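Local coordinates for protein aminotransferase class I and II (Streptococcus suis 89/1591, PDB 3OP7) that probably transfers amino groups between amino acids and keto acids, using a pyridoxal phosphate cofactor bound to a lysine, at residues S41-E46 with A263-A268; K50-T55 with D259-Q264. All blocks are in the same frame, centred on the assembly; numbering follows the deposited sequence. Where two conformers were deposited one is given.

Interactions 1 and 2 both set helix 257-268 against the chain around helix 45-53, and their centres lie about 10 Å apart. Leu265 serves the first and Leu261 the second, so leucines one turn apart on the same helix meet the loop before helix 45-53 and then the end of that helix. Residues 263-264 belong to both. The contacts sit about 24 and 26 Å from the centre of the chain, near the second subunit of the dimer. Their link with the active site is indirect: Ala263, which takes part in neither contact directly, packs from the same helix on Leu220, two residues before Lys222, the lysine that carries pyridoxal phosphate as a Schiff base.

Interaction 1: residues S41-E46 with A263-A268; sequences SGTNPE and AQLALA
Leu265 swings its CG anti to the backbone N (chi1 -179°), and a chi2 of 58° then carries CD1 out to the paired hydroxyls of Ser41 and Thr43. In Thr43 the chi1 of -60° sets OG1 beside its own backbone N, turned to the leucine, while CG2 takes the place anti to that N. The contact is tight: Leu265 CD1 lies 3.2 Å from Thr43 OG1. The same methyl is 3.8 Å from Ser41 OG and 4.1 Å from Ser41 CB. The two hydroxyls are themselves joined, Thr43 OG1 donating to Ser41 OG at 2.6 Å, and Ser41 OG is also hydrogen-bonded to the carbonyl oxygens of Leu37 and Phe38. These bonds fix the hydroxyls, against which the Leu265 methyl packs. Residues 41-46 join two helices: helix 34-41 ends in a Schellman motif, with Gly42 at positive phi, and Asn44 takes the N-cap position of helix 45-53. Thr43 thus lies between the two helices, and its side chain also packs on Phe38. Leu265 also packs on Leu37 and Phe38 of helix 34-41. Pro45, in the first turn of the next helix, packs on Gln53 of the second subunit, which places this surface patch beside the dimer interface.

Interaction 2: residues K50-T55 with D259-Q264; sequences KKLQGT and DDLVAQ
Helix 45-53 and helix 257-268 face each other at Leu52 and Leu261, whose CA atoms are 7.9 Å apart. Leu261 reaches across with its two methyls to both Lys51 and Leu52. It was modelled in two conformers, and the one described has torsions off the usual staggered positions, so the detail of its methyl contacts is less certain. Its CD2 lies 3.7 Å from Lys51 CE and 4.0 Å from Lys51 NZ; the two side chains cross at a slant. Lys51 gets there with CG anti to its backbone N (chi1 178°) and the rest of the chain extended, which lays CE against the leucine methyl from the solvent side. The other methyl, Leu261 CD1, makes a looser apolar contact with Leu52 CB at 4.2 Å. In this dimeric enzyme of the class I and II aminotransferase family, helix 45-53 runs at the subunit boundary: Leu52 packs on Leu34 of the second subunit, and Gln53 OE1 is hydrogen-bonded to Tyr49 OH of that subunit. The helix leads into Thr55, whose OG1 turns back to donate to Lys51 O at 2.8 Å, from above the carbonyl plane. Within helix 257-268, Gln264 NE2 donates to Asp260 OD2 at 2.9 Å, on the syn side but tilted out of the carboxylate plane. Asp260 OD1 is held by Gln86 NE2 and Ser65 OG, which further fixes the carboxylate.

Interaction 1: residues S41-E46 with A263-A268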
loop_
_atom_site.group_PDB
_atom_site.type_symbol
_atom_site.label_atom_id
_atom_site.label_comp_id
_atom_site.label_asym_id
_atom_site.label_seq_id
_atom_site.Cartn_x
_atom_site.Cartn_y
_atom_site.Cartn_z
ATOM N N SER A 41 -13.471 -14.862 -20.086
ATOM C CA SER A 41 -14.213 -13.638 -20.336
ATOM C C SER A 41 -14.583 -13.458 -21.826
ATOM O O SER A 41 -15.339 -12.573 -22.161
ATOM C CB SER A 41 -13.402 -12.442 -19.845
ATOM O OG SER A 41 -12.279 -12.188 -20.679
ATOM N N GLY A 42 -14.058 -14.293 -22.711
ATOM C CA GLY A 42 -14.268 -14.095 -24.141
ATOM C C GLY A 42 -13.616 -12.855 -24.740
ATOM O O GLY A 42 -14.064 -12.367 -25.773
ATOM N N THR A 43 -12.532 -12.392 -24.140
ATOM C CA THR A 43 -11.790 -11.209 -24.586
ATOM C C THR A 43 -10.745 -11.526 -25.588
ATOM O O THR A 43 -10.045 -12.531 -25.467
ATOM C CB THR A 43 -10.989 -10.596 -23.386
ATOM O OG1 THR A 43 -11.906 -10.230 -22.401
ATOM C CG2 THR A 43 -10.112 -9.339 -23.773
ATOM N N ASN A 44 -10.585 -10.628 -26.556
ATOM C CA ASN A 44 -9.503 -10.731 -27.497
ATOM C C ASN A 44 -8.253 -10.120 -26.843
ATOM O O ASN A 44 -8.284 -8.962 -26.424
ATOM C CB ASN A 44 -9.840 -9.999 -28.796
ATOM C CG ASN A 44 -8.609 -9.742 -29.650
ATOM O OD1 ASN A 44 -8.258 -8.583 -29.906
ATOM N ND2 ASN A 44 -7.926 -10.811 -30.068
ATOM N N PRO A 45 -7.181 -10.923 -26.701
ATOM C CA PRO A 45 -5.996 -10.439 -26.026
ATOM C C PRO A 45 -5.391 -9.209 -26.719
ATOM O O PRO A 45 -4.962 -8.276 -26.041
ATOM C CB PRO A 45 -5.044 -11.645 -26.093
ATOM C CG PRO A 45 -5.924 -12.803 -26.120
ATOM C CD PRO A 45 -7.085 -12.378 -26.973
ATOM N N GLU A 46 -5.399 -9.218 -28.050
ATOM C CA GLU A 46 -4.806 -8.135 -28.838
ATOM C C GLU A 46 -5.472 -6.782 -28.576
ATOM O O GLU A 46 -4.786 -5.755 -28.540
ATOM C CB GLU A 46 -4.861 -8.476 -30.327
ATOM C CG GLU A 46 -3.854 -7.753 -31.191
ATOM C CD GLU A 46 -4.048 -8.055 -32.686
ATOM O OE1 GLU A 46 -4.442 -9.196 -33.040
ATOM O OE2 GLU A 46 -3.813 -7.143 -33.509
ATOM N N ALA A 263 -8.716 -5.368 -13.290
ATOM C CA ALA A 263 -9.855 -5.441 -12.346
ATOM C C ALA A 263 -11.170 -5.153 -13.089
ATOM O O ALA A 263 -12.152 -5.791 -12.817
ATOM C CB ALA A 263 -9.670 -4.443 -11.179
ATOM N N GLN A 264 -11.159 -4.170 -14.004
ATOM C CA GLN A 264 -12.363 -3.817 -14.770
ATOM C C GLN A 264 -12.855 -5.082 -15.528
ATOM O O GLN A 264 -14.037 -5.409 -15.552
ATOM C CB GLN A 264 -12.061 -2.728 -15.793
ATOM C CG GLN A 264 -11.819 -1.323 -15.232
ATOM C CD GLN A 264 -11.534 -0.309 -16.320
ATOM O OE1 GLN A 264 -12.270 -0.204 -17.310
ATOM N NE2 GLN A 264 -10.455 0.409 -16.166
ATOM N N LEU A 265 -11.918 -5.718 -16.224
ATOM C CA LEU A 265 -12.212 -6.953 -16.976
ATOM C C LEU A 265 -12.734 -8.082 -16.077
ATOM O O LEU A 265 -13.758 -8.729 -16.404
ATOM C CB LEU A 265 -10.962 -7.390 -17.739
ATOM C CG LEU A 265 -11.073 -8.648 -18.602
ATOM C CD1 LEU A 265 -12.188 -8.518 -19.664
ATOM C CD2 LEU A 265 -9.711 -8.890 -19.268
ATOM N N ALA A 266 -12.061 -8.354 -14.960
ATOM C CA ALA A 266 -12.487 -9.399 -14.035
ATOM C C ALA A 266 -13.863 -9.118 -13.466
ATOM O O ALA A 266 -14.740 -10.008 -13.434
ATOM C CB ALA A 266 -11.462 -9.589 -12.890
ATOM N N LEU A 267 -14.110 -7.891 -13.049
ATOM C CA LEU A 267 -15.425 -7.556 -12.471
ATOM C C LEU A 267 -16.567 -7.618 -13.489
ATOM O O LEU A 267 -17.697 -8.010 -13.156
ATOM C CB LEU A 267 -15.343 -6.156 -11.839
ATOM C CG LEU A 267 -14.628 -6.208 -10.514
ATOM C CD1 LEU A 267 -14.114 -4.827 -10.134
ATOM C CD2 LEU A 267 -15.499 -6.773 -9.399
ATOM N N ALA A 268 -16.262 -7.284 -14.725
ATOM C CA ALA A 268 -17.220 -7.372 -15.829
ATOM C C ALA A 268 -17.596 -8.810 -16.127
ATOM O O ALA A 268 -18.638 -9.060 -16.711
ATOM C CB ALA A 268 -16.700 -6.637 -17.116
#

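Interaction 2: residues K50-T55 with D259-Q264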
loop_
_atom_site.group_PDB
_atom_site.type_symbol
_atom_site.label_atom_id
_atom_site.label_comp_id
_atom_site.label_asym_id
_atom_site.label_seq_id
_atom_site.Cartn_x
_atom_site.Cartn_y
_atom_site.Cartn_z
ATOM N N LYS A 50 -3.557 -3.610 -26.980
ATOM C CA LYS A 50 -3.561 -2.359 -27.722
ATOM C C LYS A 50 -3.975 -1.214 -26.804
ATOM O O LYS A 50 -3.338 -0.173 -26.812
ATOM C CB LYS A 50 -4.484 -2.428 -28.950
ATOM C CG LYS A 50 -4.281 -1.250 -29.912
ATOM C CD LYS A 50 -4.788 -1.580 -31.345
ATOM C CE LYS A 50 -4.436 -0.504 -32.389
ATOM N NZ LYS A 50 -4.643 -1.001 -33.807
ATOM N N LYS A 51 -5.026 -1.406 -26.026
ATOM C CA LYS A 51 -5.493 -0.381 -25.115
ATOM C C LYS A 51 -4.409 -0.114 -24.055
ATOM O O LYS A 51 -4.015 1.020 -23.820
ATOM C CB LYS A 51 -6.783 -0.807 -24.445
ATOM C CG LYS A 51 -7.342 0.209 -23.415
ATOM C CD LYS A 51 -8.762 -0.182 -23.147
ATOM C CE LYS A 51 -9.381 0.534 -21.976
ATOM N NZ LYS A 51 -10.714 -0.148 -21.759
ATOM N N LEU A 52 -3.906 -1.191 -23.454
ATOM C CA LEU A 52 -2.884 -1.074 -22.417
ATOM C C LEU A 52 -1.657 -0.333 -22.910
ATOM O O LEU A 52 -1.161 0.546 -22.216
ATOM C CB LEU A 52 -2.463 -2.452 -21.927
ATOM C CG LEU A 52 -1.246 -2.456 -20.994
ATOM C CD1 LEU A 52 -1.588 -1.767 -19.677
ATOM C CD2 LEU A 52 -0.719 -3.922 -20.783
ATOM N N GLN A 53 -1.168 -0.721 -24.073
ATOM C CA GLN A 53 0.137 -0.300 -24.594
ATOM C C GLN A 53 0.249 1.215 -24.802
ATOM O O GLN A 53 1.320 1.796 -24.670
ATOM C CB GLN A 53 0.389 -1.018 -25.917
ATOM C CG GLN A 53 1.679 -0.695 -26.607
ATOM C CD GLN A 53 2.141 -1.783 -27.584
ATOM O OE1 GLN A 53 1.914 -2.973 -27.352
ATOM N NE2 GLN A 53 2.801 -1.361 -28.682
ATOM N N GLY A 54 -0.884 1.826 -25.103
ATOM C CA GLY A 54 -0.957 3.259 -25.314
ATOM C C GLY A 54 -1.443 4.084 -24.150
ATOM O O GLY A 54 -1.581 5.322 -24.295
ATOM N N THR A 55 -1.674 3.439 -23.005
ATOM C CA THR A 55 -2.140 4.121 -21.798
ATOM C C THR A 55 -0.933 4.680 -21.043
ATOM O O THR A 55 -0.025 3.953 -20.693
ATOM C CB THR A 55 -3.005 3.208 -20.928
ATOM O OG1 THR A 55 -4.135 2.782 -21.687
ATOM C CG2 THR A 55 -3.487 3.901 -19.652
ATOM N N ASP A 259 -3.263 -2.708 -13.170
ATOM C CA ASP A 259 -4.001 -3.458 -12.139
ATOM C C ASP A 259 -5.526 -3.145 -12.179
ATOM O O ASP A 259 -6.401 -4.022 -12.148
ATOM C CB ASP A 259 -3.384 -3.199 -10.770
ATOM C CG ASP A 259 -1.911 -3.582 -10.694
ATOM O OD1 ASP A 259 -1.505 -4.545 -11.378
ATOM O OD2 ASP A 259 -1.171 -2.885 -9.917
ATOM N N ASP A 260 -5.857 -1.859 -12.252
ATOM C CA ASP A 260 -7.222 -1.418 -12.429
ATOM C C ASP A 260 -7.844 -1.913 -13.756
ATOM O O ASP A 260 -9.019 -2.252 -13.803
ATOM C CB ASP A 260 -7.320 0.107 -12.292
ATOM C CG ASP A 260 -8.666 0.646 -12.769
ATOM O OD1 ASP A 260 -9.613 0.730 -11.977
ATOM O OD2 ASP A 260 -8.723 1.003 -13.960
ATOM N N LEU A 261 -7.075 -1.912 -14.850
ATOM C CA LEU A 261 -7.558 -2.407 -16.158
ATOM C C LEU A 261 -7.972 -3.872 -16.056
ATOM O O LEU A 261 -9.052 -4.260 -16.539
ATOM C CB LEU A 261 -6.468 -2.265 -17.212
ATOM C CG LEU A 261 -6.618 -1.479 -18.507
ATOM C CD1 LEU A 261 -5.935 -2.270 -19.603
ATOM C CD2 LEU A 261 -8.075 -1.057 -18.903
ATOM N N VAL A 262 -7.121 -4.691 -15.440
ATOM C CA VAL A 262 -7.451 -6.109 -15.235
ATOM C C VAL A 262 -8.653 -6.220 -14.313
ATOM O O VAL A 262 -9.548 -7.037 -14.566
ATOM C CB VAL A 262 -6.265 -6.937 -14.680
ATOM C CG1 VAL A 262 -6.687 -8.385 -14.371
ATOM C CG2 VAL A 262 -5.070 -6.877 -15.668
ATOM N N ALA A 263 -8.716 -5.368 -13.290
ATOM C CA ALA A 263 -9.855 -5.441 -12.346
ATOM C C ALA A 263 -11.170 -5.153 -13.089
ATOM O O ALA A 263 -12.152 -5.791 -12.817
ATOM C CB ALA A 263 -9.670 -4.443 -11.179
ATOM N N GLN A 264 -11.159 -4.170 -14.004
ATOM C CA GLN A 264 -12.363 -3.817 -14.770
ATOM C C GLN A 264 -12.855 -5.082 -15.528
ATOM O O GLN A 264 -14.037 -5.409 -15.552
ATOM C CB GLN A 264 -12.061 -2.728 -15.793
ATOM C CG GLN A 264 -11.819 -1.323 -15.232
ATOM C CD GLN A 264 -11.534 -0.309 -16.320
ATOM O OE1 GLN A 264 -12.270 -0.204 -17.310
ATOM N NE2 GLN A 264 -10.455 0.409 -16.166
#